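Local coordinates for protein alcohol dehydrogenase (Escherichia coli, PDB 5VM2) that is of unknown specificity but probably oxidises a CH-OH group of its substrate, or reduces the carbonyl in reverse, with NAD(H) or NADP(H), as zinc-containing alcohol dehydrogenases do, at residues Phe135-Pro140 against Arg296-Ile301; Glu28-Val33 against Tyr128-Glu133. All coordinates share one frame; numbering follows the deposited sequence.

In the fold
Both contacts meet on one mixed sheet, that of the GroES-like domain, and their centres lie about 15 Å apart on the same side of the chain's centre. Along the chain they come in series: interaction 2 pairs strand 28-37 with strand 128-132, and the next strand, 136-138, opens interaction 1. That strand is met by helix 297-305, which follows strand 286-290 of the parallel Rossmann-type sheet. T136, next to Y137, puts its OG1 3.6 Å from H131 CD2 and 3.7 Å from V29 CG2, so strand 136-138 also packs on interaction 2. Interaction 2 therefore builds the sheet from within, while interaction 1 brings a late helix back against it, near the bound magnesium ion.

Interaction 1. Residues Phe135-Pro140 against Arg296-Ile301; sequences FTYKLP and RYPVTI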
loop_
_atom_site.group_PDB
_atom_site.type_symbol
_atom_site.label_atom_id
_atom_site.label_comp_id
_atom_site.label_asym_id
_atom_site.label_seq_id
_atom_site.Cartn_x
_atom_site.Cartn_y
_atom_site.Cartn_z
ATOM N N PHE A 135 13.021 -0.365 11.546
ATOM C CA PHE A 135 11.858 -0.443 10.669
ATOM C C PHE A 135 11.649 -1.864 10.161
ATOM O O PHE A 135 11.181 -2.091 9.040
ATOM C CB PHE A 135 11.980 0.579 9.544
ATOM C CG PHE A 135 11.808 1.984 10.039
ATOM C CD1 PHE A 135 12.886 2.677 10.571
ATOM C CD2 PHE A 135 10.552 2.572 10.067
ATOM C CE1 PHE A 135 12.727 3.959 11.072
ATOM C CE2 PHE A 135 10.380 3.855 10.567
ATOM C CZ PHE A 135 11.472 4.547 11.076
ATOM N N THR A 136 11.985 -2.821 11.017
ATOM C CA THR A 136 11.677 -4.222 10.804
ATOM C C THR A 136 10.796 -4.682 11.958
ATOM O O THR A 136 10.948 -4.211 13.090
ATOM C CB THR A 136 12.970 -5.046 10.738
ATOM O OG1 THR A 136 13.759 -4.594 9.631
ATOM C CG2 THR A 136 12.678 -6.535 10.586
ATOM N N TYR A 137 9.899 -5.619 11.653
ATOM C CA TYR A 137 8.887 -6.029 12.619
ATOM C C TYR A 137 8.720 -7.539 12.579
ATOM O O TYR A 137 8.532 -8.118 11.507
ATOM C CB TYR A 137 7.541 -5.342 12.339
ATOM C CG TYR A 137 7.633 -3.831 12.301
ATOM C CD1 TYR A 137 8.048 -3.171 11.148
ATOM C CD2 TYR A 137 7.327 -3.065 13.420
ATOM C CE1 TYR A 137 8.150 -1.794 11.110
ATOM C CE2 TYR A 137 7.421 -1.682 13.388
ATOM C CZ TYR A 137 7.835 -1.055 12.229
ATOM O OH TYR A 137 7.936 0.318 12.185
ATOM N N LYS A 138 8.782 -8.170 13.747
ATOM C CA LYS A 138 8.614 -9.610 13.801
ATOM C C LYS A 138 7.155 -9.974 13.550
ATOM O O LYS A 138 6.237 -9.314 14.043
ATOM C CB LYS A 138 9.065 -10.141 15.158
ATOM C CG LYS A 138 8.410 -11.436 15.570
ATOM C CD LYS A 138 9.131 -12.595 14.918
ATOM C CE LYS A 138 9.058 -13.867 15.733
ATOM N NZ LYS A 138 9.843 -14.895 15.044
ATOM N N LEU A 139 6.955 -11.016 12.778
ATOM C CA LEU A 139 5.597 -11.468 12.521
ATOM C C LEU A 139 5.127 -12.389 13.645
ATOM O O LEU A 139 5.907 -13.206 14.146
ATOM C CB LEU A 139 5.525 -12.209 11.189
ATOM C CG LEU A 139 6.052 -11.441 9.980
ATOM C CD1 LEU A 139 6.124 -12.349 8.763
ATOM C CD2 LEU A 139 5.176 -10.227 9.705
ATOM N N PRO A 140 3.867 -12.272 14.065
ATOM C CA PRO A 140 3.305 -13.268 14.981
ATOM C C PRO A 140 3.413 -14.662 14.381
ATOM O O PRO A 140 3.497 -14.841 13.164
ATOM C CB PRO A 140 1.842 -12.834 15.132
ATOM C CG PRO A 140 1.850 -11.362 14.803
ATOM C CD PRO A 140 2.918 -11.190 13.760
ATOM N N ARG A 296 2.167 2.930 11.904
ATOM C CA ARG A 296 0.999 2.079 11.696
ATOM C C ARG A 296 1.308 0.590 11.649
ATOM O O ARG A 296 0.368 -0.213 11.657
ATOM C CB ARG A 296 0.275 2.458 10.394
ATOM C CG ARG A 296 0.061 3.940 10.188
ATOM C CD ARG A 296 -0.760 4.570 11.317
ATOM N NE ARG A 296 -1.158 5.932 10.963
ATOM C CZ ARG A 296 -1.867 6.738 11.745
ATOM N NH1 ARG A 296 -2.263 6.331 12.946
ATOM N NH2 ARG A 296 -2.180 7.957 11.325
ATOM N N TYR A 297 2.578 0.198 11.547
ATOM C CA TYR A 297 2.878 -1.219 11.357
ATOM C C TYR A 297 2.417 -2.066 12.534
ATOM O O TYR A 297 1.742 -3.082 12.302
ATOM C CB TYR A 297 4.372 -1.410 11.058
ATOM C CG TYR A 297 4.646 -1.680 9.588
ATOM C CD1 TYR A 297 4.180 -0.810 8.611
ATOM C CD2 TYR A 297 5.357 -2.803 9.180
ATOM C CE1 TYR A 297 4.412 -1.043 7.264
ATOM C CE2 TYR A 297 5.600 -3.047 7.828
ATOM C CZ TYR A 297 5.123 -2.161 6.877
ATOM O OH TYR A 297 5.355 -2.389 5.537
ATOM N N PRO A 298 2.713 -1.724 13.793
ATOM C CA PRO A 298 2.273 -2.609 14.887
ATOM C C PRO A 298 0.767 -2.804 14.941
ATOM O O PRO A 298 0.301 -3.946 15.036
ATOM C CB PRO A 298 2.816 -1.904 16.136
ATOM C CG PRO A 298 4.017 -1.158 15.638
ATOM C CD PRO A 298 3.593 -0.650 14.291
ATOM N N VAL A 299 -0.014 -1.722 14.859
ATOM C CA VAL A 299 -1.464 -1.863 14.953
ATOM C C VAL A 299 -2.021 -2.619 13.752
ATOM O O VAL A 299 -3.039 -3.316 13.867
ATOM C CB VAL A 299 -2.131 -0.481 15.120
ATOM C CG1 VAL A 299 -2.019 0.340 13.844
ATOM C CG2 VAL A 299 -3.594 -0.646 15.522
ATOM N N THR A 300 -1.368 -2.514 12.591
ATOM C CA THR A 300 -1.837 -3.236 11.412
ATOM C C THR A 300 -1.510 -4.718 11.527
ATOM O O THR A 300 -2.352 -5.577 11.238
ATOM C CB THR A 300 -1.216 -2.639 10.149
ATOM O OG1 THR A 300 -1.506 -1.235 10.090
ATOM C CG2 THR A 300 -1.756 -3.328 8.903
ATOM N N ILE A 301 -0.288 -5.032 11.963
ATOM C CA ILE A 301 0.072 -6.423 12.238
ATOM C C ILE A 301 -0.890 -7.023 13.261
ATOM O O ILE A 301 -1.367 -8.153 13.098
ATOM C CB ILE A 301 1.534 -6.508 12.712
ATOM C CG1 ILE A 301 2.485 -6.154 11.567
ATOM C CG2 ILE A 301 1.845 -7.893 13.249
ATOM C CD1 ILE A 301 3.913 -5.895 12.019
#
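Y137 lays one face of its ring against Y297, and the evidence is a CH-pi contact: Y297 CB stands 3.7 Å from the centroid of the Y137 ring, 13° off the ring normal. The two rings themselves meet obliquely, their planes at 37°, with Y137 CD1 at 3.4 Å from Y297 CD2. The Y137 side chain crosses that of Y297 at about a right angle, and P298 CD comes to 4.1 Å from Y137 CE2. The Y137 hydroxyl is hydrogen-bonded to E90.

I301, one helical turn after Y297, touches with both branches. I301 CD1 ends 3.7 Å from Y137 CB, whereas I301 CG2, anti to the backbone N, meets P140 CD at 3.5 Å. No hydrogen bond crosses between the segments; polar bonds stay within 296-301, where R296 O, just before the helix, accepts from both T300 N and T300 OG1, the latter lying above the carbonyl plane.

The strand and helix axes approach to 10.0 Å and cross at -30°, with Y137, Y297 and I301 filling the interval. This is a strand-on-helix packing between the GroES-like sheet and the first turn of helix 297-305, beside the magnesium site that E152 helps to form.

Interaction 2. Residues Glu28-Val33 against Tyr128-Glu133; sequences EVLIKV and YLCHPE
I31 and L129 form the apolar centre, and their side chains press together closely: I31 CD1 lies 3.4 Å from L129 CG, tighter than usual for two carbons. I31 CG1 and L129 CG both sit between the backbone N and the carbonyl carbon of their own residue (chi1 68° and 63°), which brings the two side chains against one another. V33 closes one end, its CG2 crossing at 3.6 Å from L129 CD2, and V29 and H131 continue the same face. On the other face L30 CD1 rests 3.7 Å from C130 SG.

Backbone bonds set the register. V29 pairs with H131 and I31 with L129, both as antiparallel hydrogen-bonded pairs, and the straightest bond, from I31 N to L129 O, measures 3.0 Å at 178°. Between them, L30 and C130 make a non-hydrogen-bonded pair, and C130 CA-H points at V29 O over 3.2 Å.

Toward the edges the contact becomes polar. K32 crosses the Y128 side chain obliquely, and its bend at chi4 comes where K32 CE passes 3.3 Å from Y128 OH. At the far end E28 extends over C130, where a water donates to both E28 OE1 and C130 O; E28 OE2 is held by K25 N.

Strand 28-37 is flanked by strand 67-74 as well as by 128-132, with V29 on V74 and L30 on V72. The face carrying V29, I31 and H131 packs on T136 of strand 136-138 and on V87 and I89 of strand 86-89, while H131 NE2 bonds to E90 O.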
loop_
_atom_site.group_PDB
_atom_site.type_symbol
_atom_site.label_atom_id
_atom_site.label_comp_id
_atom_site.label_asym_id
_atom_site.label_seq_id
_atom_site.Cartn_x
_atom_site.Cartn_y
_atom_site.Cartn_z
ATOM N N GLU A 28 21.454 -3.173 11.491
ATOM C CA GLU A 28 20.594 -3.732 10.462
ATOM C C GLU A 28 20.430 -5.236 10.631
ATOM O O GLU A 28 21.230 -5.910 11.287
ATOM C CB GLU A 28 21.152 -3.432 9.066
ATOM C CG GLU A 28 21.361 -1.951 8.791
ATOM C CD GLU A 28 21.881 -1.680 7.391
ATOM O OE1 GLU A 28 21.615 -0.582 6.860
ATOM O OE2 GLU A 28 22.566 -2.558 6.823
ATOM N N VAL A 29 19.364 -5.752 10.026
ATOM C CA VAL A 29 19.147 -7.183 9.882
ATOM C C VAL A 29 19.414 -7.553 8.432
ATOM O O VAL A 29 19.243 -6.738 7.518
ATOM C CB VAL A 29 17.717 -7.609 10.293
ATOM C CG1 VAL A 29 17.471 -7.328 11.766
ATOM C CG2 VAL A 29 16.682 -6.902 9.429
ATOM N N LEU A 30 19.851 -8.789 8.223
ATOM C CA LEU A 30 19.931 -9.379 6.895
ATOM C C LEU A 30 18.826 -10.418 6.783
ATOM O O LEU A 30 18.805 -11.390 7.547
ATOM C CB LEU A 30 21.298 -10.014 6.639
ATOM C CG LEU A 30 21.393 -10.819 5.336
ATOM C CD1 LEU A 30 21.617 -9.900 4.140
ATOM C CD2 LEU A 30 22.483 -11.881 5.421
ATOM N N ILE A 31 17.914 -10.218 5.838
ATOM C CA ILE A 31 16.694 -10.986 5.640
ATOM C C ILE A 31 16.795 -11.779 4.344
ATOM O O ILE A 31 17.386 -11.322 3.360
ATOM C CB ILE A 31 15.446 -10.075 5.637
ATOM C CG1 ILE A 31 15.430 -9.168 4.407
ATOM C CG2 ILE A 31 15.395 -9.232 6.910
ATOM C CD1 ILE A 31 15.072 -9.887 3.133
ATOM N N LYS A 32 16.323 -13.018 4.322
ATOM C CA LYS A 32 16.099 -13.744 3.080
ATOM C C LYS A 32 14.665 -13.469 2.641
ATOM O O LYS A 32 13.717 -13.899 3.306
ATOM C CB LYS A 32 16.349 -15.236 3.275
ATOM C CG LYS A 32 16.417 -16.036 1.988
ATOM C CD LYS A 32 16.876 -17.463 2.257
ATOM C CE LYS A 32 17.307 -18.159 0.977
ATOM N NZ LYS A 32 16.186 -18.261 0.001
ATOM N N VAL A 33 14.506 -12.737 1.537
ATOM C CA VAL A 33 13.175 -12.353 1.079
ATOM C C VAL A 33 12.413 -13.592 0.632
ATOM O O VAL A 33 12.950 -14.452 -0.079
ATOM C CB VAL A 33 13.261 -11.328 -0.060
ATOM C CG1 VAL A 33 11.910 -10.668 -0.273
ATOM C CG2 VAL A 33 14.313 -10.283 0.242
ATOM N N TYR A 128 18.288 -11.551 -0.992
ATOM C CA TYR A 128 18.830 -11.076 0.272
ATOM C C TYR A 128 18.871 -9.557 0.270
ATOM O O TYR A 128 19.306 -8.944 -0.709
ATOM C CB TYR A 128 20.245 -11.623 0.515
ATOM C CG TYR A 128 20.311 -13.122 0.695
ATOM C CD1 TYR A 128 20.135 -13.696 1.946
ATOM C CD2 TYR A 128 20.538 -13.962 -0.387
ATOM C CE1 TYR A 128 20.188 -15.071 2.117
ATOM C CE2 TYR A 128 20.591 -15.340 -0.226
ATOM C CZ TYR A 128 20.416 -15.887 1.029
ATOM O OH TYR A 128 20.467 -17.252 1.200
ATOM N N LEU A 129 18.430 -8.955 1.373
ATOM C CA LEU A 129 18.527 -7.511 1.535
ATOM C C LEU A 129 18.743 -7.179 3.005
ATOM O O LEU A 129 18.467 -7.987 3.896
ATOM C CB LEU A 129 17.282 -6.790 0.988
ATOM C CG LEU A 129 15.892 -7.008 1.595
ATOM C CD1 LEU A 129 15.657 -6.151 2.839
ATOM C CD2 LEU A 129 14.821 -6.708 0.558
ATOM N N CYS A 130 19.233 -5.966 3.246
ATOM C CA CYS A 130 19.472 -5.460 4.588
ATOM C C CYS A 130 18.507 -4.323 4.888
ATOM O O CYS A 130 18.171 -3.531 4.002
ATOM C CB CYS A 130 20.914 -4.979 4.747
ATOM S SG CYS A 130 22.131 -6.300 4.590
ATOM N N HIS A 131 18.065 -4.245 6.142
ATOM C CA HIS A 131 17.127 -3.214 6.549
ATOM C C HIS A 131 17.434 -2.812 7.981
ATOM O O HIS A 131 17.845 -3.666 8.779
ATOM C CB HIS A 131 15.672 -3.686 6.439
ATOM C CG HIS A 131 14.691 -2.571 6.258
ATOM N ND1 HIS A 131 14.764 -1.680 5.208
ATOM C CD2 HIS A 131 13.623 -2.191 6.999
ATOM C CE1 HIS A 131 13.781 -0.803 5.308
ATOM N NE2 HIS A 131 13.072 -1.092 6.385
ATOM N N PRO A 132 17.261 -1.538 8.333
ATOM C CA PRO A 132 17.459 -1.132 9.728
ATOM C C PRO A 132 16.502 -1.867 10.655
ATOM O O PRO A 132 15.316 -2.026 10.358
ATOM C CB PRO A 132 17.173 0.377 9.710
ATOM C CG PRO A 132 17.269 0.788 8.278
ATOM C CD PRO A 132 16.866 -0.408 7.474
ATOM N N GLU A 133 17.041 -2.320 11.788
ATOM C CA GLU A 133 16.228 -2.995 12.791
ATOM C C GLU A 133 15.052 -2.135 13.239
ATOM O O GLU A 133 13.990 -2.665 13.588
ATOM C CB GLU A 133 17.114 -3.382 13.980
ATOM C CG GLU A 133 16.461 -3.293 15.348
ATOM C CD GLU A 133 17.481 -3.201 16.471
ATOM O OE1 GLU A 133 18.535 -2.560 16.271
ATOM O OE2 GLU A 133 17.236 -3.776 17.552
HETATM O O HOH W 1 19.269 -0.597 4.950
#